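Hypothetical aspartyl-tRNA synthetase (Sulfolobus tokodaii, PDB 1WYD) probably attaches L-aspartate to both tRNA(Asp) and tRNA(Asn), first activating the amino acid with ATP and then transferring it to the acceptor end of the tRNA. Local coordinates at residues G32-I37 with V49-S54; S54-I59 with E90-L95; I69-I74 with I85-E90. One frame throughout, in Å; residues are numbered along the deposited sequence.

Overall arrangement
The anticodon-binding OB-fold near the N terminus illustrates how a small curled sheet is built from successive local closures. Strand 34-41 turns back into strand 44-50, and contact 1 closes that hairpin. The chain leaves it through Ser54, which contact 1 and contact 2 share, and enters the short helix 57-60. Contact 2 closes later, when strand 91-94 packs against this helix. Within that longer loop falls contact 3, where strand 68-77 meets strand 85-89, ending at Glu90, the residue it shares with contact 2. Contact 1 is in series with the other two, ending at the Ser54 from which contact 2 starts. Backbone pairing of Val49 with Leu87 and Ala89 then ties contact 1 to contact 3 in one sheet.

Contact 1: residues G32-I37 with V49-S54; sequences GGKKFI and VVDKNS
The one aromatic ring here, that of Phe36, is met obliquely by Val49, whose CG2 comes to 3.7 Å from Phe36 CE2; the two side chains lie alongside each other on one face of the sheet, and the Phe36 side chain also touches Leu31 of strand 18-31. Phe36 CG lies beside its own backbone N (chi1 -72°), a turn that brings the far part of the ring nearer to the valine. Between the strands, which run antiparallel, Lys35 N donates to Val50 O at 3.0 Å, and Val50 N returns a bond of the same length to Lys35 O. On the other face Ile37 CD1 reaches Val50 CG2 at 4.0 Å, while the bent Lys35 chain leads its NZ away to a salt bridge with Asp30. Toward the open end, Lys34 runs side by side with Asp51, its NZ 3.4 Å from Asp51 CB but 4.5 Å from Asp51 OD2, opposite charges that probably attract, though beyond a salt bridge. The aliphatic chain of Lys52 bends round Gly33 O, Lys52 CG coming to 3.1 Å from it. Such a two-stranded antiparallel ladder, flanked by strands 18-31 and 85-89, is a beta hairpin of the OB-fold barrel.

Contact 2: residues S54-I59 with E90-L95; sequences SSAFGI and EEITLL
This is an apolar contact between a short helix and a strand of the OB-fold: the turn and helix after strand 44-50 lie across strand 91-94, with no hydrogen bond passing between the two segments. Ile59 and Ile92 carry much of it, together with Ala56. The CB of Ala56 sits 3.7 Å from Ile92 CD1 and also lies near the carbonyl oxygen of Glu90. One turn further on, Ile59 lays its CG2 against Ile92 CB at 3.9 Å, and its CD1 reaches Leu94 CB at 4.3 Å. With CG1 anti to the backbone N (chi1 -161°), Ile59 stretches its longer branch along the strand toward Leu94 and leaves CG2 to meet Ile92. Ile92 also packs on Val71 of the neighbouring strand 68-77, so it joins the helix to that strand. Glu90 and Glu91 both face Arg72 in a classic beta bulge where the chain turns a corner, and Glu91 sends its carboxylate to a salt bridge with that arginine. Ahead of the turn that leads into the helix, Ser54 OG has two partners: a hydrogen bond with Ala89 O and a weak capping bond from Ala56 N, 3.4 Å from Ser54 OG at an angle of 164°.

Contact 3: residues I69-I74 with I85-E90; sequences IQVRGI and IELHAE
Strands 69-74 and 85-89 cross steeply, their directions 107° apart, yet pair in antiparallel fashion round Gly73 and Ala89, in a sharply bent hairpin of the OB-fold barrel. Ile74 and His88 form the hydrogen-bonded pair: His88 N gives to Ile74 O at 3.0 Å, and Ile74 N gives to His88 O at 3.1 Å. Beyond the glycine, Glu90 N donates to Arg72 O at 2.9 Å. Gly73 has no side chain, and a CB there would collide with His88 O. In the interior, Val71 and Leu87 meet tip to tip, CG1 to CD1 at 3.8 Å, and Val71 CG2 also rests on Ala89 CB; Trp21 of strand 18-31 packs on both Val71 and Leu87. An alanine in place of Leu87 would remove the branch that meets Val71 and would probably leave a gap beside Val71 and Trp21, both of which lose apolar surface they pack on. Further along strand 85-89 the His88 ring has the carboxyl carbon of Glu86 in plane at its edge, and His88 NE2 is hydrogen-bonded to that carboxylate, though the modelled length is doubtfully short. On the outer side, Arg72 NH1 forms a salt bridge with Glu18, while Ile74 crosses Glu90, its CD1 3.7 Å from Glu90 CG.

Contact 1: residues G32-I37 with V49-S54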
ATOM      1  N   GLY B  32      45.658  17.726 -13.496  1.00 57.15           N
ATOM      2  CA  GLY B  32      46.115  18.950 -14.124  1.00 57.74           C
ATOM      3  C   GLY B  32      45.817  20.205 -13.314  1.00 58.16           C
ATOM      4  O   GLY B  32      45.545  21.260 -13.892  1.00 57.77           O
ATOM      5  N   GLY B  33      45.905  20.104 -11.980  1.00 58.08           N
ATOM      6  CA  GLY B  33      45.524  21.199 -11.110  1.00 57.95           C
ATOM      7  C   GLY B  33      44.019  21.493 -11.090  1.00 58.58           C
ATOM      8  O   GLY B  33      43.586  22.459 -10.470  1.00 58.62           O
ATOM      9  N   LYS B  34      43.220  20.672 -11.771  1.00 58.98           N
ATOM     10  CA  LYS B  34      41.758  20.774 -11.678  1.00 59.23           C
ATOM     11  C   LYS B  34      41.182  19.684 -10.781  1.00 58.57           C
ATOM     12  O   LYS B  34      41.686  18.559 -10.751  1.00 58.38           O
ATOM     13  CB  LYS B  34      41.106  20.701 -13.056  1.00 59.30           C
ATOM     14  CG  LYS B  34      41.343  21.934 -13.884  1.00 60.79           C
ATOM     15  CD  LYS B  34      40.874  21.722 -15.306  1.00 64.18           C
ATOM     16  CE  LYS B  34      40.510  23.056 -15.932  1.00 66.99           C
ATOM     17  NZ  LYS B  34      41.510  24.132 -15.607  1.00 67.83           N
ATOM     18  N   LYS B  35      40.136  20.048 -10.044  1.00 57.72           N
ATOM     19  CA  LYS B  35      39.408  19.119  -9.195  1.00 57.14           C
ATOM     20  C   LYS B  35      38.142  18.682  -9.906  1.00 56.17           C
ATOM     21  O   LYS B  35      37.329  19.514 -10.321  1.00 55.35           O
ATOM     22  CB  LYS B  35      39.028  19.778  -7.858  1.00 57.71           C
ATOM     23  CG  LYS B  35      38.271  18.827  -6.920  1.00 58.62           C
ATOM     24  CD  LYS B  35      38.553  19.110  -5.436  1.00 61.96           C
ATOM     25  CE  LYS B  35      40.055  19.151  -5.102  1.00 63.44           C
ATOM     26  NZ  LYS B  35      40.604  17.831  -4.678  1.00 65.20           N
ATOM     27  N   PHE B  36      37.976  17.374 -10.033  1.00 55.08           N
ATOM     28  CA  PHE B  36      36.789  16.846 -10.653  1.00 54.58           C
ATOM     29  C   PHE B  36      35.869  16.236  -9.594  1.00 53.18           C
ATOM     30  O   PHE B  36      36.283  15.377  -8.841  1.00 52.98           O
ATOM     31  CB  PHE B  36      37.180  15.823 -11.712  1.00 55.37           C
ATOM     32  CG  PHE B  36      37.789  16.434 -12.937  1.00 58.74           C
ATOM     33  CD1 PHE B  36      39.168  16.551 -13.062  1.00 61.90           C
ATOM     34  CD2 PHE B  36      36.988  16.897 -13.968  1.00 61.48           C
ATOM     35  CE1 PHE B  36      39.746  17.119 -14.204  1.00 62.97           C
ATOM     36  CE2 PHE B  36      37.558  17.468 -15.116  1.00 63.67           C
ATOM     37  CZ  PHE B  36      38.937  17.584 -15.229  1.00 63.61           C
ATOM     38  N   ILE B  37      34.629  16.702  -9.524  1.00 51.55           N
ATOM     39  CA  ILE B  37      33.663  16.100  -8.619  1.00 50.15           C
ATOM     40  C   ILE B  37      32.579  15.412  -9.414  1.00 49.41           C
ATOM     41  O   ILE B  37      31.842  16.082 -10.116  1.00 48.84           O
ATOM     42  CB  ILE B  37      33.019  17.176  -7.693  1.00 50.68           C
ATOM     43  CG1 ILE B  37      34.074  18.120  -7.113  1.00 49.20           C
ATOM     44  CG2 ILE B  37      32.243  16.502  -6.575  1.00 49.76           C
ATOM     45  CD1 ILE B  37      33.484  19.255  -6.334  1.00 48.11           C
ATOM     46  N   VAL B  49      33.529  20.527 -12.505  1.00 55.17           N
ATOM     47  CA  VAL B  49      34.929  20.929 -12.527  1.00 56.42           C
ATOM     48  C   VAL B  49      35.130  22.191 -11.657  1.00 57.14           C
ATOM     49  O   VAL B  49      34.291  23.090 -11.626  1.00 56.55           O
ATOM     50  CB  VAL B  49      35.442  21.128 -13.996  1.00 56.50           C
ATOM     51  CG1 VAL B  49      36.980  21.122 -14.074  1.00 57.27           C
ATOM     52  CG2 VAL B  49      34.892  20.048 -14.922  1.00 56.24           C
ATOM     53  N   VAL B  50      36.230  22.205 -10.918  1.00 58.97           N
ATOM     54  CA  VAL B  50      36.647  23.359 -10.137  1.00 61.32           C
ATOM     55  C   VAL B  50      38.084  23.611 -10.549  1.00 63.66           C
ATOM     56  O   VAL B  50      38.982  22.859 -10.155  1.00 63.80           O
ATOM     57  CB  VAL B  50      36.625  23.095  -8.598  1.00 60.78           C
ATOM     58  CG1 VAL B  50      36.444  24.390  -7.837  1.00 59.31           C
ATOM     59  CG2 VAL B  50      35.542  22.100  -8.207  1.00 60.15           C
ATOM     60  N   ASP B  51      38.310  24.642 -11.362  1.00 66.77           N
ATOM     61  CA  ASP B  51      39.675  24.986 -11.738  1.00 69.37           C
ATOM     62  C   ASP B  51      40.346  25.789 -10.635  1.00 70.49           C
ATOM     63  O   ASP B  51      39.684  26.244  -9.697  1.00 70.20           O
ATOM     64  CB  ASP B  51      39.801  25.640 -13.136  1.00 70.16           C
ATOM     65  CG  ASP B  51      38.836  26.786 -13.361  1.00 73.02           C
ATOM     66  OD1 ASP B  51      38.705  27.644 -12.453  1.00 76.19           O
ATOM     67  OD2 ASP B  51      38.187  26.924 -14.440  1.00 76.20           O
ATOM     68  N   LYS B  52      41.665  25.927 -10.753  1.00 72.13           N
ATOM     69  CA  LYS B  52      42.496  26.545  -9.727  1.00 73.74           C
ATOM     70  C   LYS B  52      42.017  27.923  -9.263  1.00 73.99           C
ATOM     71  O   LYS B  52      42.025  28.202  -8.070  1.00 74.31           O
ATOM     72  CB  LYS B  52      43.964  26.622 -10.200  1.00 74.07           C
ATOM     73  CG  LYS B  52      44.748  25.301 -10.058  1.00 76.30           C
ATOM     74  CD  LYS B  52      45.391  25.142  -8.655  1.00 79.48           C
ATOM     75  CE  LYS B  52      45.854  23.696  -8.373  1.00 80.31           C
ATOM     76  NZ  LYS B  52      46.540  23.538  -7.040  1.00 81.59           N
ATOM     77  N   ASN B  53      41.611  28.781 -10.190  1.00 74.52           N
ATOM     78  CA  ASN B  53      41.373  30.177  -9.822  1.00 75.60           C
ATOM     79  C   ASN B  53      39.924  30.520  -9.438  1.00 75.39           C
ATOM     80  O   ASN B  53      39.604  31.689  -9.195  1.00 75.58           O
ATOM     81  CB  ASN B  53      42.001  31.185 -10.829  1.00 76.26           C
ATOM     82  CG  ASN B  53      41.742  30.827 -12.301  1.00 78.98           C
ATOM     83  OD1 ASN B  53      41.770  29.652 -12.686  1.00 83.66           O
ATOM     84  ND2 ASN B  53      41.497  31.853 -13.133  1.00 80.36           N
ATOM     85  N   SER B  54      39.069  29.496  -9.337  1.00 74.73           N
ATOM     86  CA  SER B  54      37.697  29.659  -8.835  1.00 73.73           C
ATOM     87  C   SER B  54      37.672  29.905  -7.307  1.00 72.98           C
ATOM     88  O   SER B  54      38.561  29.436  -6.589  1.00 72.43           O
ATOM     89  CB  SER B  54      36.860  28.426  -9.193  1.00 73.71           C
ATOM     90  OG  SER B  54      35.493  28.611  -8.859  1.00 74.37           O
TER

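Contact 2: residues S54-I59 with E90-L95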
ATOM      1  N   SER B  54      39.069  29.496  -9.337  1.00 74.73           N
ATOM      2  CA  SER B  54      37.697  29.659  -8.835  1.00 73.73           C
ATOM      3  C   SER B  54      37.672  29.905  -7.307  1.00 72.98           C
ATOM      4  O   SER B  54      38.561  29.436  -6.589  1.00 72.43           O
ATOM      5  CB  SER B  54      36.860  28.426  -9.193  1.00 73.71           C
ATOM      6  OG  SER B  54      35.493  28.611  -8.859  1.00 74.37           O
ATOM      7  N   SER B  55      36.672  30.643  -6.812  1.00 72.09           N
ATOM      8  CA  SER B  55      36.524  30.831  -5.356  1.00 71.39           C
ATOM      9  C   SER B  55      36.026  29.554  -4.650  1.00 70.39           C
ATOM     10  O   SER B  55      36.153  29.430  -3.436  1.00 70.39           O
ATOM     11  CB  SER B  55      35.656  32.056  -4.979  1.00 71.66           C
ATOM     12  OG  SER B  55      34.994  32.652  -6.094  1.00 72.73           O
ATOM     13  N   ALA B  56      35.494  28.602  -5.421  1.00 68.92           N
ATOM     14  CA  ALA B  56      35.042  27.308  -4.888  1.00 67.35           C
ATOM     15  C   ALA B  56      36.174  26.291  -4.652  1.00 66.40           C
ATOM     16  O   ALA B  56      35.956  25.224  -4.064  1.00 65.58           O
ATOM     17  CB  ALA B  56      33.964  26.702  -5.804  1.00 67.66           C
ATOM     18  N   PHE B  57      37.384  26.623  -5.105  1.00 65.28           N
ATOM     19  CA  PHE B  57      38.502  25.692  -5.017  1.00 64.03           C
ATOM     20  C   PHE B  57      38.825  25.352  -3.568  1.00 63.04           C
ATOM     21  O   PHE B  57      39.070  24.192  -3.245  1.00 63.63           O
ATOM     22  CB  PHE B  57      39.737  26.228  -5.761  1.00 64.13           C
ATOM     23  CG  PHE B  57      40.876  25.242  -5.851  1.00 64.37           C
ATOM     24  CD1 PHE B  57      40.704  23.996  -6.470  1.00 65.56           C
ATOM     25  CD2 PHE B  57      42.114  25.556  -5.317  1.00 64.56           C
ATOM     26  CE1 PHE B  57      41.750  23.077  -6.556  1.00 65.83           C
ATOM     27  CE2 PHE B  57      43.171  24.652  -5.398  1.00 65.40           C
ATOM     28  CZ  PHE B  57      42.990  23.409  -6.023  1.00 65.81           C
ATOM     29  N   GLY B  58      38.796  26.362  -2.706  1.00 61.81           N
ATOM     30  CA  GLY B  58      39.164  26.219  -1.307  1.00 60.50           C
ATOM     31  C   GLY B  58      38.295  25.216  -0.575  1.00 60.00           C
ATOM     32  O   GLY B  58      38.812  24.302   0.073  1.00 59.84           O
ATOM     33  N   ILE B  59      36.978  25.369  -0.687  1.00 59.21           N
ATOM     34  CA  ILE B  59      36.078  24.458  -0.007  1.00 58.62           C
ATOM     35  C   ILE B  59      36.117  23.066  -0.655  1.00 58.28           C
ATOM     36  O   ILE B  59      36.140  22.071   0.046  1.00 58.13           O
ATOM     37  CB  ILE B  59      34.632  25.069   0.182  1.00 59.01           C
ATOM     38  CG1 ILE B  59      33.858  24.320   1.285  1.00 57.84           C
ATOM     39  CG2 ILE B  59      33.857  25.181  -1.161  1.00 58.49           C
ATOM     40  CD1 ILE B  59      32.595  25.025   1.738  1.00 56.43           C
ATOM     41  N   GLU B  90      31.422  27.584  -9.487  1.00 61.58           N
ATOM     42  CA  GLU B  90      31.756  28.936  -9.037  1.00 62.16           C
ATOM     43  C   GLU B  90      31.590  29.058  -7.524  1.00 61.41           C
ATOM     44  O   GLU B  90      32.320  29.804  -6.852  1.00 61.09           O
ATOM     45  CB  GLU B  90      30.889  29.988  -9.747  1.00 62.91           C
ATOM     46  CG  GLU B  90      30.997  29.988 -11.272  1.00 66.93           C
ATOM     47  CD  GLU B  90      32.243  30.699 -11.812  1.00 72.45           C
ATOM     48  OE1 GLU B  90      32.592  31.802 -11.324  1.00 74.39           O
ATOM     49  OE2 GLU B  90      32.880  30.151 -12.743  1.00 75.92           O
ATOM     50  N   GLU B  91      30.614  28.321  -6.997  1.00 60.61           N
ATOM     51  CA  GLU B  91      30.303  28.336  -5.570  1.00 59.55           C
ATOM     52  C   GLU B  91      29.786  26.977  -5.138  1.00 58.12           C
ATOM     53  O   GLU B  91      28.948  26.386  -5.832  1.00 57.42           O
ATOM     54  CB  GLU B  91      29.268  29.410  -5.245  1.00 59.91           C
ATOM     55  CG  GLU B  91      29.223  29.779  -3.773  1.00 61.42           C
ATOM     56  CD  GLU B  91      28.180  30.843  -3.460  1.00 64.02           C
ATOM     57  OE1 GLU B  91      28.124  31.287  -2.296  1.00 62.28           O
ATOM     58  OE2 GLU B  91      27.417  31.240  -4.372  1.00 66.35           O
ATOM     59  N   ILE B  92      30.303  26.503  -3.999  1.00 56.18           N
ATOM     60  CA  ILE B  92      29.901  25.252  -3.399  1.00 54.72           C
ATOM     61  C   ILE B  92      29.579  25.477  -1.919  1.00 55.46           C
ATOM     62  O   ILE B  92      30.369  26.066  -1.163  1.00 55.42           O
ATOM     63  CB  ILE B  92      31.005  24.148  -3.588  1.00 55.06           C
ATOM     64  CG1 ILE B  92      31.069  23.664  -5.054  1.00 52.36           C
ATOM     65  CG2 ILE B  92      30.818  22.956  -2.593  1.00 51.14           C
ATOM     66  CD1 ILE B  92      32.476  23.286  -5.535  1.00 47.36           C
ATOM     67  N   THR B  93      28.405  25.021  -1.514  1.00 55.12           N
ATOM     68  CA  THR B  93      28.014  25.071  -0.123  1.00 55.37           C
ATOM     69  C   THR B  93      27.956  23.663   0.462  1.00 54.82           C
ATOM     70  O   THR B  93      27.433  22.734  -0.167  1.00 55.06           O
ATOM     71  CB  THR B  93      26.662  25.763   0.001  1.00 55.92           C
ATOM     72  OG1 THR B  93      26.683  26.950  -0.802  1.00 56.50           O
ATOM     73  CG2 THR B  93      26.450  26.271   1.441  1.00 56.77           C
ATOM     74  N   LEU B  94      28.528  23.516   1.651  1.00 54.02           N
ATOM     75  CA  LEU B  94      28.522  22.267   2.397  1.00 53.22           C
ATOM     76  C   LEU B  94      27.236  22.198   3.220  1.00 53.20           C
ATOM     77  O   LEU B  94      27.037  22.990   4.155  1.00 53.44           O
ATOM     78  CB  LEU B  94      29.730  22.224   3.320  1.00 52.60           C
ATOM     79  CG  LEU B  94      30.586  20.979   3.549  1.00 53.07           C
ATOM     80  CD1 LEU B  94      31.301  21.158   4.878  1.00 53.18           C
ATOM     81  CD2 LEU B  94      29.768  19.702   3.546  1.00 50.65           C
ATOM     82  N   LEU B  95      26.347  21.273   2.869  1.00 52.41           N
ATOM     83  CA  LEU B  95      25.062  21.198   3.557  1.00 51.61           C
ATOM     84  C   LEU B  95      25.208  20.274   4.734  1.00 52.64           C
ATOM     85  O   LEU B  95      24.695  20.540   5.819  1.00 53.18           O
ATOM     86  CB  LEU B  95      23.969  20.708   2.611  1.00 50.76           C
ATOM     87  CG  LEU B  95      23.749  21.542   1.350  1.00 48.85           C
ATOM     88  CD1 LEU B  95      22.621  20.961   0.550  1.00 47.29           C
ATOM     89  CD2 LEU B  95      23.463  23.017   1.683  1.00 47.43           C
TER

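Contact 3: residues I69-I74 with I85-E90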
ATOM      1  N   ILE B  69      26.272  18.469  -1.004  1.00 43.88           N
ATOM      2  CA  ILE B  69      26.626  19.815  -1.406  1.00 45.15           C
ATOM      3  C   ILE B  69      25.611  20.477  -2.331  1.00 46.99           C
ATOM      4  O   ILE B  69      24.793  19.814  -2.978  1.00 47.45           O
ATOM      5  CB  ILE B  69      28.105  19.916  -2.015  1.00 44.92           C
ATOM      6  CG1 ILE B  69      28.232  19.266  -3.408  1.00 43.15           C
ATOM      7  CG2 ILE B  69      29.131  19.397  -1.079  1.00 43.16           C
ATOM      8  CD1 ILE B  69      29.586  19.507  -4.056  1.00 39.78           C
ATOM      9  N   GLN B  70      25.682  21.803  -2.345  1.00 49.11           N
ATOM     10  CA  GLN B  70      25.046  22.664  -3.328  1.00 51.29           C
ATOM     11  C   GLN B  70      26.164  23.168  -4.219  1.00 51.70           C
ATOM     12  O   GLN B  70      27.204  23.618  -3.727  1.00 50.81           O
ATOM     13  CB  GLN B  70      24.459  23.860  -2.602  1.00 52.01           C
ATOM     14  CG  GLN B  70      23.073  24.244  -3.002  1.00 55.70           C
ATOM     15  CD  GLN B  70      22.542  25.398  -2.162  1.00 58.00           C
ATOM     16  OE1 GLN B  70      21.622  26.105  -2.578  1.00 59.59           O
ATOM     17  NE2 GLN B  70      23.117  25.586  -0.984  1.00 57.28           N
ATOM     18  N   VAL B  71      25.970  23.083  -5.530  1.00 53.14           N
ATOM     19  CA  VAL B  71      26.934  23.686  -6.459  1.00 54.42           C
ATOM     20  C   VAL B  71      26.295  24.575  -7.543  1.00 54.76           C
ATOM     21  O   VAL B  71      25.470  24.135  -8.335  1.00 55.66           O
ATOM     22  CB  VAL B  71      27.961  22.635  -7.030  1.00 54.56           C
ATOM     23  CG1 VAL B  71      27.260  21.451  -7.692  1.00 55.67           C
ATOM     24  CG2 VAL B  71      28.920  23.282  -7.992  1.00 54.17           C
ATOM     25  N   ARG B  72      26.669  25.850  -7.526  1.00 55.26           N
ATOM     26  CA  ARG B  72      26.311  26.810  -8.559  1.00 54.88           C
ATOM     27  C   ARG B  72      27.494  26.991  -9.522  1.00 55.17           C
ATOM     28  O   ARG B  72      28.610  27.301  -9.093  1.00 54.55           O
ATOM     29  CB  ARG B  72      25.974  28.136  -7.899  1.00 54.84           C
ATOM     30  CG  ARG B  72      25.736  29.286  -8.871  1.00 56.37           C
ATOM     31  CD  ARG B  72      25.094  30.512  -8.217  1.00 58.48           C
ATOM     32  NE  ARG B  72      26.043  31.238  -7.376  1.00 61.04           N
ATOM     33  CZ  ARG B  72      27.099  31.929  -7.837  1.00 62.40           C
ATOM     34  NH1 ARG B  72      27.356  32.012  -9.150  1.00 61.11           N
ATOM     35  NH2 ARG B  72      27.900  32.550  -6.981  1.00 61.48           N
ATOM     36  N   GLY B  73      27.258  26.772 -10.814  1.00 55.05           N
ATOM     37  CA  GLY B  73      28.269  27.035 -11.819  1.00 56.05           C
ATOM     38  C   GLY B  73      27.696  27.242 -13.224  1.00 57.38           C
ATOM     39  O   GLY B  73      26.476  27.365 -13.413  1.00 56.84           O
ATOM     40  N   ILE B  74      28.579  27.263 -14.220  1.00 57.99           N
ATOM     41  CA  ILE B  74      28.160  27.520 -15.590  1.00 59.41           C
ATOM     42  C   ILE B  74      28.316  26.263 -16.405  1.00 59.87           C
ATOM     43  O   ILE B  74      29.346  25.625 -16.363  1.00 60.28           O
ATOM     44  CB  ILE B  74      28.968  28.706 -16.187  1.00 59.53           C
ATOM     45  CG1 ILE B  74      28.416  30.035 -15.657  1.00 60.46           C
ATOM     46  CG2 ILE B  74      28.899  28.710 -17.705  1.00 58.77           C
ATOM     47  CD1 ILE B  74      28.872  30.430 -14.220  1.00 62.28           C
ATOM     48  N   ILE B  85      27.844  17.130 -21.135  1.00 65.00           N
ATOM     49  CA  ILE B  85      28.100  18.334 -20.343  1.00 63.72           C
ATOM     50  C   ILE B  85      28.883  18.135 -19.048  1.00 63.15           C
ATOM     51  O   ILE B  85      29.132  17.012 -18.593  1.00 62.89           O
ATOM     52  CB  ILE B  85      26.794  19.096 -20.002  1.00 63.78           C
ATOM     53  CG1 ILE B  85      25.791  18.162 -19.309  1.00 62.87           C
ATOM     54  CG2 ILE B  85      26.234  19.820 -21.231  1.00 63.83           C
ATOM     55  CD1 ILE B  85      25.518  18.555 -17.873  1.00 62.64           C
ATOM     56  N   GLU B  86      29.244  19.282 -18.476  1.00 62.19           N
ATOM     57  CA  GLU B  86      29.850  19.396 -17.171  1.00 61.54           C
ATOM     58  C   GLU B  86      29.549  20.793 -16.625  1.00 60.89           C
ATOM     59  O   GLU B  86      29.316  21.731 -17.390  1.00 59.86           O
ATOM     60  CB  GLU B  86      31.366  19.141 -17.230  1.00 61.55           C
ATOM     61  CG  GLU B  86      32.058  19.612 -18.494  1.00 62.22           C
ATOM     62  CD  GLU B  86      33.564  19.715 -18.344  1.00 63.67           C
ATOM     63  OE1 GLU B  86      34.237  18.665 -18.152  1.00 61.89           O
ATOM     64  OE2 GLU B  86      34.074  20.861 -18.426  1.00 65.14           O
ATOM     65  N   LEU B  87      29.558  20.897 -15.294  1.00 60.58           N
ATOM     66  CA  LEU B  87      29.305  22.119 -14.554  1.00 59.91           C
ATOM     67  C   LEU B  87      30.630  22.674 -14.089  1.00 60.56           C
ATOM     68  O   LEU B  87      31.391  21.974 -13.427  1.00 60.42           O
ATOM     69  CB  LEU B  87      28.475  21.787 -13.319  1.00 59.71           C
ATOM     70  CG  LEU B  87      27.319  22.674 -12.844  1.00 57.86           C
ATOM     71  CD1 LEU B  87      27.189  22.556 -11.374  1.00 53.31           C
ATOM     72  CD2 LEU B  87      27.489  24.107 -13.258  1.00 53.01           C
ATOM     73  N   HIS B  88      30.906  23.935 -14.414  1.00 61.11           N
ATOM     74  CA  HIS B  88      32.151  24.566 -14.001  1.00 61.82           C
ATOM     75  C   HIS B  88      31.868  25.330 -12.728  1.00 61.54           C
ATOM     76  O   HIS B  88      31.185  26.340 -12.747  1.00 62.03           O
ATOM     77  CB  HIS B  88      32.701  25.460 -15.121  1.00 62.38           C
ATOM     78  CG  HIS B  88      33.384  24.692 -16.218  1.00 65.56           C
ATOM     79  ND1 HIS B  88      34.350  25.250 -17.032  1.00 66.59           N
ATOM     80  CD2 HIS B  88      33.245  23.405 -16.631  1.00 67.20           C
ATOM     81  CE1 HIS B  88      34.772  24.345 -17.898  1.00 67.31           C
ATOM     82  NE2 HIS B  88      34.120  23.216 -17.674  1.00 68.16           N
ATOM     83  N   ALA B  89      32.366  24.838 -11.606  1.00 61.50           N
ATOM     84  CA  ALA B  89      31.887  25.342 -10.326  1.00 61.49           C
ATOM     85  C   ALA B  89      32.332  26.782 -10.047  1.00 61.97           C
ATOM     86  O   ALA B  89      33.489  27.154 -10.342  1.00 62.48           O
ATOM     87  CB  ALA B  89      32.302  24.424  -9.212  1.00 60.97           C
ATOM     88  N   GLU B  90      31.422  27.584  -9.487  1.00 61.58           N
ATOM     89  CA  GLU B  90      31.756  28.936  -9.037  1.00 62.16           C
ATOM     90  C   GLU B  90      31.590  29.058  -7.524  1.00 61.41           C
ATOM     91  O   GLU B  90      32.320  29.804  -6.852  1.00 61.09           O
ATOM     92  CB  GLU B  90      30.889  29.988  -9.747  1.00 62.91           C
ATOM     93  CG  GLU B  90      30.997  29.988 -11.272  1.00 66.93           C
ATOM     94  CD  GLU B  90      32.243  30.699 -11.812  1.00 72.45           C
ATOM     95  OE1 GLU B  90      32.592  31.802 -11.324  1.00 74.39           O
ATOM     96  OE2 GLU B  90      32.880  30.151 -12.743  1.00 75.92           O
TER